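Local coordinates for coelenterazine-binding protein with bound coelenterazine (Renilla muelleri, PDB 2HQ8) that binds the luciferin coelenterazine and, once calcium is bound, makes it available for reaction with luciferase and oxygen, at residues M20-V25 with V131-T136. Sequence-based numbering, arbitrary orientation.
Sequences MQRVDV and VGPDLT. With CA (calcium ion), chain D.
Arg22 and Val131 meet where two EF-hands of one chain touch: the last turn of helix 6-23, entering the first calcium loop, leans on the end of helix 121-131 and the linker leading to helix 137-147. The pairing illustrates how an arginine near a helix end can reach both a backbone carbonyl and a carboxylate of a neighbouring EF-hand. With CG anti to the carbonyl carbon (chi1 -71°) and further bends at chi2 and chi3, the Arg22 chain runs past the Val131 carbonyl and carries its NH1 to the linker. Arg22 CB lies 4.0 Å from Val131 CB, its CD passes beside the Val131 carbonyl, and Arg22 NH1 stands 2.6 Å from Val131 O. Gly132 and Pro133 CD border the guanidinium at its edge, Gly132 CA being 3.2 Å from Arg22 NH1. Asp134, in the type I turn from Gly132 to Leu135, adds a long salt bridge, Asp134 OD1 to Arg22 NH1 at 3.5 Å; the oxygen sits well out of the guanidinium plane, so the attraction is one of charge alone. A leucine in place of Arg22 would probably leave the Asp134 carboxylate without this counter-charge and the Val131 carbonyl without its cationic neighbour. On the valine flank, Val25 CG1 rests 3.7 Å from Val131 CA, while helix 33-46 adds Ile39 against Val131 and Arg42 against Val25 and Pro133. Asp24 points away to the metal, its OD1 binding calcium at 2.4 Å together with Thr26, Asp28, Phe30 O, Asp35 and a water.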
loop_
_atom_site.group_PDB
_atom_site.type_symbol
_atom_site.label_atom_id
_atom_site.label_comp_id
_atom_site.label_asym_id
_atom_site.label_seq_id
_atom_site.Cartn_x
_atom_site.Cartn_y
_atom_site.Cartn_z
ATOM N N MET A 20 0.441 0.220 -8.473
ATOM C CA MET A 20 -0.828 0.037 -9.218
ATOM C C MET A 20 -1.092 -1.442 -9.579
ATOM O O MET A 20 -2.214 -1.952 -9.446
ATOM C CB MET A 20 -0.863 0.956 -10.453
ATOM C CG MET A 20 -0.670 2.442 -10.155
ATOM S SD MET A 20 -1.593 3.064 -8.748
ATOM C CE MET A 20 -0.890 4.691 -8.616
ATOM N N GLN A 21 -0.059 -2.165 -9.974
ATOM C CA GLN A 21 -0.239 -3.600 -10.272
ATOM C C GLN A 21 -0.633 -4.407 -9.047
ATOM O O GLN A 21 -1.503 -5.248 -9.131
ATOM C CB GLN A 21 0.987 -4.178 -10.949
ATOM C CG GLN A 21 1.116 -3.660 -12.383
ATOM C CD GLN A 21 2.274 -4.287 -13.131
ATOM O OE1 GLN A 21 2.719 -5.387 -12.797
ATOM N NE2 GLN A 21 2.773 -3.582 -14.144
ATOM N N ARG A 22 -0.043 -4.109 -7.894
ATOM C CA ARG A 22 -0.433 -4.762 -6.639
ATOM C C ARG A 22 -1.882 -4.440 -6.236
ATOM O O ARG A 22 -2.603 -5.333 -5.797
ATOM C CB ARG A 22 0.542 -4.389 -5.503
ATOM C CG ARG A 22 1.937 -5.045 -5.653
ATOM C CD ARG A 22 1.899 -6.571 -5.882
ATOM N NE ARG A 22 1.694 -6.931 -7.299
ATOM C CZ ARG A 22 1.036 -8.009 -7.745
ATOM N NH1 ARG A 22 0.516 -8.891 -6.902
ATOM N NH2 ARG A 22 0.898 -8.218 -9.049
ATOM N N VAL A 23 -2.281 -3.177 -6.388
ATOM C CA VAL A 23 -3.646 -2.720 -6.034
ATOM C C VAL A 23 -4.655 -3.375 -6.975
ATOM O O VAL A 23 -5.740 -3.749 -6.549
ATOM C CB VAL A 23 -3.797 -1.171 -5.986
ATOM C CG1 VAL A 23 -5.277 -0.737 -5.795
ATOM C CG2 VAL A 23 -2.906 -0.578 -4.844
ATOM N N ASP A 24 -4.268 -3.568 -8.230
ATOM C CA ASP A 24 -5.166 -4.276 -9.175
ATOM C C ASP A 24 -5.250 -5.784 -8.882
ATOM O O ASP A 24 -4.739 -6.617 -9.657
ATOM C CB ASP A 24 -4.755 -4.055 -10.630
ATOM C CG ASP A 24 -5.672 -4.798 -11.617
ATOM O OD1 ASP A 24 -6.799 -5.170 -11.243
ATOM O OD2 ASP A 24 -5.244 -4.996 -12.758
ATOM N N VAL A 25 -5.940 -6.122 -7.799
ATOM C CA VAL A 25 -6.143 -7.521 -7.423
ATOM C C VAL A 25 -7.152 -8.217 -8.307
ATOM O O VAL A 25 -7.106 -9.451 -8.434
ATOM C CB VAL A 25 -6.496 -7.701 -5.939
ATOM C CG1 VAL A 25 -5.225 -7.434 -5.087
ATOM C CG2 VAL A 25 -7.690 -6.789 -5.513
ATOM N N VAL A 131 -2.555 -8.369 -1.696
ATOM C CA VAL A 131 -2.210 -7.651 -2.935
ATOM C C VAL A 131 -1.231 -8.418 -3.799
ATOM O O VAL A 131 -1.129 -8.152 -4.990
ATOM C CB VAL A 131 -1.668 -6.205 -2.705
ATOM C CG1 VAL A 131 -2.734 -5.322 -2.073
ATOM C CG2 VAL A 131 -0.305 -6.211 -1.911
ATOM N N GLY A 132 -0.522 -9.380 -3.204
ATOM C CA GLY A 132 0.538 -10.113 -3.916
ATOM C C GLY A 132 0.387 -11.573 -3.570
ATOM O O GLY A 132 1.139 -12.100 -2.740
ATOM N N PRO A 133 -0.613 -12.236 -4.173
ATOM C CA PRO A 133 -0.877 -13.631 -3.817
ATOM C C PRO A 133 0.297 -14.590 -4.072
ATOM O O PRO A 133 0.341 -15.654 -3.460
ATOM C CB PRO A 133 -2.074 -14.004 -4.708
ATOM C CG PRO A 133 -2.741 -12.729 -5.002
ATOM C CD PRO A 133 -1.600 -11.723 -5.139
ATOM N N ASP A 134 1.193 -14.192 -4.976
ATOM C CA ASP A 134 2.432 -14.873 -5.349
ATOM C C ASP A 134 3.561 -14.710 -4.350
ATOM O O ASP A 134 4.598 -15.371 -4.466
ATOM C CB ASP A 134 2.932 -14.217 -6.631
ATOM C CG ASP A 134 2.836 -12.665 -6.566
ATOM O OD1 ASP A 134 1.703 -12.103 -6.454
ATOM O OD2 ASP A 134 3.900 -12.009 -6.612
ATOM N N LEU A 135 3.408 -13.788 -3.403
ATOM C CA LEU A 135 4.491 -13.519 -2.467
ATOM C C LEU A 135 4.556 -14.607 -1.398
ATOM O O LEU A 135 3.541 -14.909 -0.724
ATOM C CB LEU A 135 4.265 -12.148 -1.819
ATOM C CG LEU A 135 5.409 -11.628 -0.971
ATOM C CD1 LEU A 135 6.489 -11.013 -1.847
ATOM C CD2 LEU A 135 4.833 -10.594 0.011
ATOM N N THR A 136 5.739 -15.198 -1.221
ATOM C CA THR A 136 5.856 -16.297 -0.256
ATOM C C THR A 136 5.810 -15.785 1.174
ATOM O O THR A 136 6.090 -14.602 1.432
ATOM C CB THR A 136 7.162 -17.109 -0.400
ATOM O OG1 THR A 136 8.283 -16.247 -0.132
ATOM C CG2 THR A 136 7.306 -17.707 -1.814
HETATM CA CA CA D . -8.838 -4.023 -10.948
HETATM O O HOH W 1 -10.907 -2.989 -11.532
#